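Local structure of penicillin-binding protein PbpB (Mycobacterium tuberculosis, 6KGH) at residues A218-A223 against M514-A519; Y342-K347 against I431-A436; Q480-G485 against V493-F498. The protein synthesises cross-linked peptidoglycan from lipid intermediates for the mycobacterial cell wall, and binds penicillin. All coordinates share one frame; numbering follows the deposited sequence.

Interaction 1 of 3, residues A218-A223 against M514-A519; sequences AHNVSA and MLDNPA
V221 and L515 lie side by side on one face of the sheet, pointing the same way, with V221 CG1 3.7 Å from L515 CD1. The valine sets CG1 anti to its backbone N (chi1 177°), which turns that methyl toward the leucine branch. Helix 199-216 packs against this face through V209, and A530 touches L515 from a loop. At the end of the pair the strands give way to loop, and the apolar row closes with A218 CB 4.1 Å from P518 CB. V221 and L515 form a non-hydrogen-bonded pair, and S222 and M514 the hydrogen-bonded pair next to it, whose bonds run from S222 N to M514 O (3.1 Å) and from M514 N to S222 O (3.1 Å). Residues 221-223 and 514-516 run almost antiparallel, at 170°. This is the union of strand 221-227, early in the transpeptidase domain, with strand 509-516, late in it, inside the central antiparallel sheet that the domain shares with the beta-lactamase clan. On the S222/M514 face the M514 side chain reaches toward W495 and F265. M514 O also receives a weaker CA-H...O contact from V221, whose CA is 3.4 Å away, and a bond from a water that is also hydrogen-bonded to S222 OG. Outward the pairing slips: D516 N still bonds N220 O at 3.0 Å, but D516 O accepts from H219 N at 2.9 Å. The aspartate carboxylate then passes the H219 ring obliquely, the two planes 59° apart, while N517 CB rests over one face of the imidazole. D516 OD1 has its stronger partner in Q481, on strand 473-483, and N517 OD1 accepts from Y494 N.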
# COMPACT_ATOMS: atom_id res chain seq x y z
N ALA A 218 1.51 0.60 18.04
CA ALA A 218 2.49 1.01 17.04
C ALA A 218 2.79 2.51 17.12
O ALA A 218 1.97 3.31 17.58
CB ALA A 218 1.99 0.68 15.63
N HIS A 219 3.97 2.89 16.62
CA HIS A 219 4.33 4.31 16.52
C HIS A 219 3.41 5.02 15.55
O HIS A 219 3.14 6.22 15.70
CB HIS A 219 5.76 4.51 16.00
CG HIS A 219 6.85 3.94 16.84
ND1 HIS A 219 8.15 3.87 16.39
CD2 HIS A 219 6.85 3.43 18.10
CE1 HIS A 219 8.91 3.33 17.33
NE2 HIS A 219 8.15 3.06 18.38
N ASN A 220 3.01 4.33 14.48
CA ASN A 220 2.13 4.89 13.46
C ASN A 220 1.58 3.75 12.63
O ASN A 220 2.13 2.65 12.62
CB ASN A 220 2.84 5.93 12.57
CG ASN A 220 4.21 5.49 12.12
OD1 ASN A 220 5.23 5.82 12.74
ND2 ASN A 220 4.24 4.72 11.04
N VAL A 221 0.45 4.00 11.98
CA VAL A 221 -0.22 3.01 11.15
C VAL A 221 -0.67 3.73 9.89
O VAL A 221 -1.01 4.91 9.93
CB VAL A 221 -1.42 2.34 11.88
CG1 VAL A 221 -2.18 1.32 10.96
CG2 VAL A 221 -0.95 1.63 13.18
N SER A 222 -0.65 3.01 8.76
CA SER A 222 -1.14 3.56 7.51
C SER A 222 -1.75 2.43 6.70
O SER A 222 -1.45 1.26 6.91
CB SER A 222 -0.02 4.27 6.73
OG SER A 222 1.13 3.45 6.66
N ALA A 223 -2.62 2.81 5.77
CA ALA A 223 -3.31 1.84 4.92
C ALA A 223 -3.64 2.51 3.59
O ALA A 223 -3.87 3.72 3.52
CB ALA A 223 -4.58 1.27 5.58
N MET A 514 0.61 -0.99 6.87
CA MET A 514 1.87 -1.06 7.60
C MET A 514 1.67 -0.59 9.03
O MET A 514 1.00 0.43 9.26
CB MET A 514 2.97 -0.24 6.91
CG MET A 514 4.34 -0.41 7.59
SD MET A 514 4.65 0.74 8.97
CE MET A 514 5.15 2.23 8.10
N LEU A 515 2.24 -1.33 9.98
CA LEU A 515 2.29 -0.99 11.40
C LEU A 515 3.75 -0.78 11.79
O LEU A 515 4.58 -1.66 11.56
CB LEU A 515 1.72 -2.10 12.28
CG LEU A 515 0.22 -2.32 12.52
CD1 LEU A 515 -0.57 -2.03 11.29
CD2 LEU A 515 -0.06 -3.77 12.99
N ASP A 516 4.06 0.36 12.40
CA ASP A 516 5.43 0.66 12.80
C ASP A 516 5.65 0.14 14.22
O ASP A 516 5.29 0.80 15.20
CB ASP A 516 5.68 2.16 12.70
CG ASP A 516 7.09 2.55 13.12
OD1 ASP A 516 7.86 1.70 13.65
OD2 ASP A 516 7.43 3.72 12.90
N ASN A 517 6.26 -1.04 14.32
CA ASN A 517 6.64 -1.63 15.60
C ASN A 517 5.49 -1.74 16.60
O ASN A 517 5.54 -1.16 17.68
CB ASN A 517 7.81 -0.87 16.22
CG ASN A 517 8.54 -1.71 17.25
OD1 ASN A 517 8.76 -2.92 17.06
ND2 ASN A 517 8.91 -1.10 18.36
N PRO A 518 4.44 -2.49 16.27
CA PRO A 518 3.35 -2.68 17.22
C PRO A 518 3.79 -3.57 18.38
O PRO A 518 4.65 -4.44 18.23
CB PRO A 518 2.26 -3.37 16.38
CG PRO A 518 3.06 -4.18 15.40
CD PRO A 518 4.29 -3.36 15.08
N ALA A 519 3.18 -3.34 19.54
CA ALA A 519 3.35 -4.20 20.70
C ALA A 519 2.29 -5.29 20.76
O ALA A 519 2.49 -6.30 21.45
CB ALA A 519 3.32 -3.37 21.99
O HOH W 1 2.43 3.35 9.29

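Interaction 2 of 3, residues Y342-K347 against I431-A436; sequences YDMLRK and IRVVSA
M344 starts extended, with CG anti to the backbone N, and then bends twice (chi2 78°, chi3 69°) to swing its sulfur and methyl across V433 and V434. The thioether meets both valines at about a right angle: SD lies 3.7 Å from V433 CG1, and CE lies 3.9 Å from V434 CG1. M344 also touches V274 and A278 of helix 272-281, so it packs between that helix and the valines. K347 also curls, bent at chi3 and chi4, which returns its amine to its own helix, where NZ makes a 2.8 Å salt bridge with D343 OD2, one turn earlier. The lysine thus presents its methylenes rather than its charge to the loop, with CE 3.3 Å from V433 O. V433 CG2 approaches K347 O to 3.4 Å, and I431 CG2 borders the same carbonyl, whose hydrogen bond comes from R406 NE. R432, on the strand, bends back so that NH1 donates to V434 O at 2.9 Å, in the carbonyl plane and on a lone pair. This contact joins the C-terminal turn of helix 338-347 to the link between strand 431-432 and helix 436-446, where S435 serves as a classic N-cap, its OG accepting from T438 N.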
# COMPACT_ATOMS: atom_id res chain seq x y z
N TYR A 342 16.08 -9.44 -10.36
CA TYR A 342 16.15 -7.98 -10.44
C TYR A 342 15.21 -7.43 -11.50
O TYR A 342 14.57 -6.39 -11.29
CB TYR A 342 17.59 -7.54 -10.72
CG TYR A 342 17.72 -6.05 -10.88
CD1 TYR A 342 17.79 -5.22 -9.77
CD2 TYR A 342 17.79 -5.47 -12.14
CE1 TYR A 342 17.92 -3.84 -9.90
CE2 TYR A 342 17.92 -4.07 -12.29
CZ TYR A 342 17.99 -3.27 -11.15
OH TYR A 342 18.12 -1.90 -11.25
N ASP A 343 15.13 -8.09 -12.66
CA ASP A 343 14.22 -7.61 -13.69
C ASP A 343 12.79 -7.58 -13.17
O ASP A 343 12.02 -6.67 -13.48
CB ASP A 343 14.29 -8.49 -14.95
CG ASP A 343 13.46 -7.93 -16.10
OD1 ASP A 343 13.67 -6.76 -16.47
OD2 ASP A 343 12.57 -8.64 -16.63
N MET A 344 12.43 -8.57 -12.36
CA MET A 344 11.06 -8.63 -11.85
C MET A 344 10.81 -7.55 -10.80
O MET A 344 9.73 -6.95 -10.76
CB MET A 344 10.79 -10.02 -11.31
CG MET A 344 9.40 -10.23 -10.74
SD MET A 344 8.16 -10.46 -12.01
CE MET A 344 8.59 -12.07 -12.66
N LEU A 345 11.79 -7.30 -9.93
CA LEU A 345 11.72 -6.15 -9.02
C LEU A 345 11.37 -4.88 -9.77
O LEU A 345 10.50 -4.10 -9.34
CB LEU A 345 13.04 -5.96 -8.27
CG LEU A 345 13.49 -6.84 -7.11
CD1 LEU A 345 14.90 -6.46 -6.68
CD2 LEU A 345 12.54 -6.75 -5.92
N ARG A 346 12.04 -4.64 -10.90
CA ARG A 346 11.82 -3.41 -11.66
C ARG A 346 10.45 -3.40 -12.32
O ARG A 346 9.78 -2.36 -12.34
CB ARG A 346 12.90 -3.24 -12.73
CG ARG A 346 14.29 -3.25 -12.18
CD ARG A 346 14.46 -2.12 -11.13
NE ARG A 346 14.32 -0.80 -11.73
CZ ARG A 346 14.67 0.36 -11.16
NH1 ARG A 346 15.21 0.42 -9.94
NH2 ARG A 346 14.49 1.50 -11.82
N LYS A 347 10.02 -4.54 -12.88
CA LYS A 347 8.70 -4.58 -13.49
C LYS A 347 7.61 -4.30 -12.47
O LYS A 347 6.59 -3.67 -12.81
CB LYS A 347 8.44 -5.94 -14.18
CG LYS A 347 9.20 -6.15 -15.50
CD LYS A 347 8.65 -7.33 -16.32
CE LYS A 347 8.76 -8.69 -15.58
NZ LYS A 347 10.09 -9.42 -15.69
N ILE A 431 1.76 -2.00 -17.39
CA ILE A 431 3.01 -2.76 -17.34
C ILE A 431 2.65 -4.22 -17.13
O ILE A 431 2.14 -4.60 -16.06
CB ILE A 431 3.96 -2.28 -16.23
CG1 ILE A 431 4.35 -0.81 -16.42
CG2 ILE A 431 5.22 -3.13 -16.23
CD1 ILE A 431 3.70 0.12 -15.44
N ARG A 432 2.93 -5.05 -18.13
CA ARG A 432 2.79 -6.49 -18.02
C ARG A 432 3.93 -7.01 -17.16
O ARG A 432 5.10 -6.96 -17.57
CB ARG A 432 2.79 -7.13 -19.41
CG ARG A 432 3.04 -8.66 -19.47
CD ARG A 432 1.86 -9.51 -19.01
NE ARG A 432 0.60 -9.24 -19.72
CZ ARG A 432 -0.59 -9.64 -19.29
NH1 ARG A 432 -0.70 -10.33 -18.15
NH2 ARG A 432 -1.69 -9.34 -19.98
N VAL A 433 3.61 -7.48 -15.96
CA VAL A 433 4.61 -8.04 -15.05
C VAL A 433 4.69 -9.56 -15.17
O VAL A 433 5.78 -10.13 -15.26
CB VAL A 433 4.30 -7.60 -13.61
CG1 VAL A 433 5.30 -8.22 -12.63
CG2 VAL A 433 4.28 -6.06 -13.50
N VAL A 434 3.56 -10.25 -15.11
CA VAL A 434 3.50 -11.69 -15.32
C VAL A 434 2.28 -11.98 -16.18
O VAL A 434 1.43 -11.11 -16.38
CB VAL A 434 3.41 -12.50 -14.00
CG1 VAL A 434 4.69 -12.36 -13.18
CG2 VAL A 434 2.15 -12.10 -13.22
N SER A 435 2.19 -13.22 -16.66
CA SER A 435 1.03 -13.59 -17.46
C SER A 435 -0.21 -13.64 -16.57
O SER A 435 -0.11 -13.69 -15.33
CB SER A 435 1.25 -14.94 -18.15
OG SER A 435 1.20 -16.00 -17.20
N ALA A 436 -1.38 -13.67 -17.21
CA ALA A 436 -2.62 -13.82 -16.46
C ALA A 436 -2.65 -15.16 -15.73
O ALA A 436 -3.11 -15.24 -14.59
CB ALA A 436 -3.84 -13.68 -17.38

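Interaction 3 of 3, residues Q480-G485 against V493-F498; sequences QQINPG and VYWITF
Q481 carries this contact with both its backbone and its side chain. Its main-chain N donates to V493 O at 2.9 Å, nearly straight at 174°, while the CA of Q480 brings a C-H to the same oxygen. Farther out, the side-chain amide supplies a second link: NE2 reaches Y494 O at 3.2 Å, a weak and bent bond, and spends a stronger one on D516 OD1 of strand 509-516. The extended glutamine chain lies over W495, with CG 3.5 Å from the centroid of the six-membered ring in a CH-pi contact. Its amide is stacked over the indole, tilted only 18° from it. V493 CG1 meets Q481 CD at 3.6 Å, and I482 CD1 touches the edge of the W495 ring. On the other face of the sheet Q480 CG lies 3.6 Å from Y494 CE1, and its NE2 is satisfied by F490 O. Past the paired region N483 OD1 accepts from G485 N at 3.1 Å, an Asx turn. Strand 473-483 also carries T476 and G477 of the family's KTG motif. With the strands splayed at 140°, side-chain amides extend the cross-strand bonding at this exposed end: the Q481 amide, bonded strongly to a carboxylate and weakly to a carbonyl, links three neighbouring strands while stacked on the indole.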
# COMPACT_ATOMS: atom_id res chain seq x y z
N GLN A 480 12.89 -6.28 10.03
CA GLN A 480 13.64 -5.59 11.07
C GLN A 480 13.97 -4.16 10.65
O GLN A 480 14.36 -3.91 9.51
CB GLN A 480 14.91 -6.35 11.39
CG GLN A 480 14.69 -7.67 12.11
CD GLN A 480 15.94 -8.52 12.08
OE1 GLN A 480 16.12 -9.35 11.19
NE2 GLN A 480 16.82 -8.29 13.04
N GLN A 481 13.82 -3.23 11.59
CA GLN A 481 14.24 -1.84 11.41
C GLN A 481 15.72 -1.68 11.75
O GLN A 481 16.33 -2.52 12.41
CB GLN A 481 13.39 -0.91 12.27
CG GLN A 481 11.87 -0.98 11.99
CD GLN A 481 11.09 0.16 12.62
OE1 GLN A 481 11.68 1.15 13.05
NE2 GLN A 481 9.77 0.02 12.70
N ILE A 482 16.31 -0.58 11.29
CA ILE A 482 17.73 -0.33 11.42
C ILE A 482 17.96 0.53 12.65
O ILE A 482 17.29 1.55 12.84
CB ILE A 482 18.33 0.34 10.18
CG1 ILE A 482 18.36 -0.60 8.97
CG2 ILE A 482 19.74 0.85 10.50
CD1 ILE A 482 17.01 -1.03 8.43
N ASN A 483 18.88 0.11 13.50
CA ASN A 483 19.19 0.85 14.70
C ASN A 483 20.06 2.04 14.33
O ASN A 483 21.17 1.85 13.83
CB ASN A 483 19.90 -0.05 15.70
CG ASN A 483 20.24 0.66 17.00
OD1 ASN A 483 19.95 1.85 17.18
ND2 ASN A 483 20.82 -0.08 17.92
N PRO A 484 19.58 3.27 14.53
CA PRO A 484 20.39 4.44 14.14
C PRO A 484 21.76 4.49 14.80
O PRO A 484 22.70 5.03 14.21
CB PRO A 484 19.52 5.63 14.58
CG PRO A 484 18.13 5.10 14.66
CD PRO A 484 18.25 3.65 15.05
N GLY A 485 21.91 3.94 16.01
CA GLY A 485 23.17 4.04 16.72
C GLY A 485 24.28 3.14 16.21
O GLY A 485 25.46 3.44 16.46
N VAL A 493 12.69 -4.64 16.77
CA VAL A 493 11.91 -3.52 16.26
C VAL A 493 11.57 -3.81 14.80
O VAL A 493 12.48 -4.02 13.99
CB VAL A 493 12.66 -2.19 16.39
CG1 VAL A 493 11.76 -1.03 15.96
CG2 VAL A 493 13.18 -2.01 17.83
N TYR A 494 10.28 -3.80 14.46
CA TYR A 494 9.79 -4.29 13.17
C TYR A 494 8.84 -3.32 12.48
O TYR A 494 8.04 -2.63 13.12
CB TYR A 494 9.05 -5.63 13.33
CG TYR A 494 9.89 -6.74 13.91
CD1 TYR A 494 10.72 -7.50 13.10
CD2 TYR A 494 9.85 -7.03 15.27
CE1 TYR A 494 11.49 -8.54 13.63
CE2 TYR A 494 10.62 -8.06 15.81
CZ TYR A 494 11.44 -8.80 14.98
OH TYR A 494 12.21 -9.82 15.49
N TRP A 495 8.91 -3.31 11.15
CA TRP A 495 7.77 -2.90 10.34
C TRP A 495 6.91 -4.14 10.10
O TRP A 495 7.40 -5.13 9.55
CB TRP A 495 8.21 -2.31 8.99
CG TRP A 495 8.93 -1.00 9.06
CD1 TRP A 495 8.40 0.23 9.38
CD2 TRP A 495 10.31 -0.77 8.75
NE1 TRP A 495 9.38 1.20 9.31
CE2 TRP A 495 10.55 0.61 8.92
CE3 TRP A 495 11.36 -1.61 8.36
CZ2 TRP A 495 11.81 1.17 8.71
CZ3 TRP A 495 12.60 -1.05 8.14
CH2 TRP A 495 12.83 0.33 8.31
N ILE A 496 5.65 -4.08 10.51
CA ILE A 496 4.69 -5.15 10.28
C ILE A 496 3.76 -4.71 9.15
O ILE A 496 3.28 -3.57 9.16
CB ILE A 496 3.89 -5.47 11.55
CG1 ILE A 496 4.85 -5.83 12.70
CG2 ILE A 496 2.89 -6.59 11.29
CD1 ILE A 496 5.67 -7.08 12.47
N THR A 497 3.52 -5.59 8.18
CA THR A 497 2.71 -5.26 7.02
C THR A 497 1.72 -6.37 6.72
O THR A 497 1.88 -7.52 7.14
CB THR A 497 3.56 -5.02 5.76
OG1 THR A 497 4.44 -6.13 5.56
CG2 THR A 497 4.37 -3.73 5.86
N PHE A 498 0.69 -5.99 5.97
CA PHE A 498 -0.18 -6.95 5.31
C PHE A 498 -0.61 -6.36 3.98
O PHE A 498 -0.95 -5.18 3.90
CB PHE A 498 -1.44 -7.31 6.13
CG PHE A 498 -2.10 -8.59 5.65
CD1 PHE A 498 -2.99 -8.57 4.59
CD2 PHE A 498 -1.78 -9.81 6.23
CE1 PHE A 498 -3.59 -9.75 4.13
CE2 PHE A 498 -2.37 -10.98 5.77
CZ PHE A 498 -3.27 -10.95 4.71

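Overall arrangement
From the N terminus, the first segment met is 218-223, whose partner 514-519 arrives only after 290 intervening residues, so interaction 1 closes a loop around most of the transpeptidase domain. Interaction 2 opens and shuts inside that loop, at 342-347 and 431-436, and interaction 3 follows in series, closing a short loop that carries strand 488-490. Both are nested in interaction 1, and none cross. Interactions 1 and 3 touch within one antiparallel sheet, since strands 493-502 and 509-516 are neighbours there. Interaction 2 stands apart, its centre about 29 Å from that of interaction 1 on the opposite side of the chain's centre, tying helix 338-347 to the approach to helix 436-446.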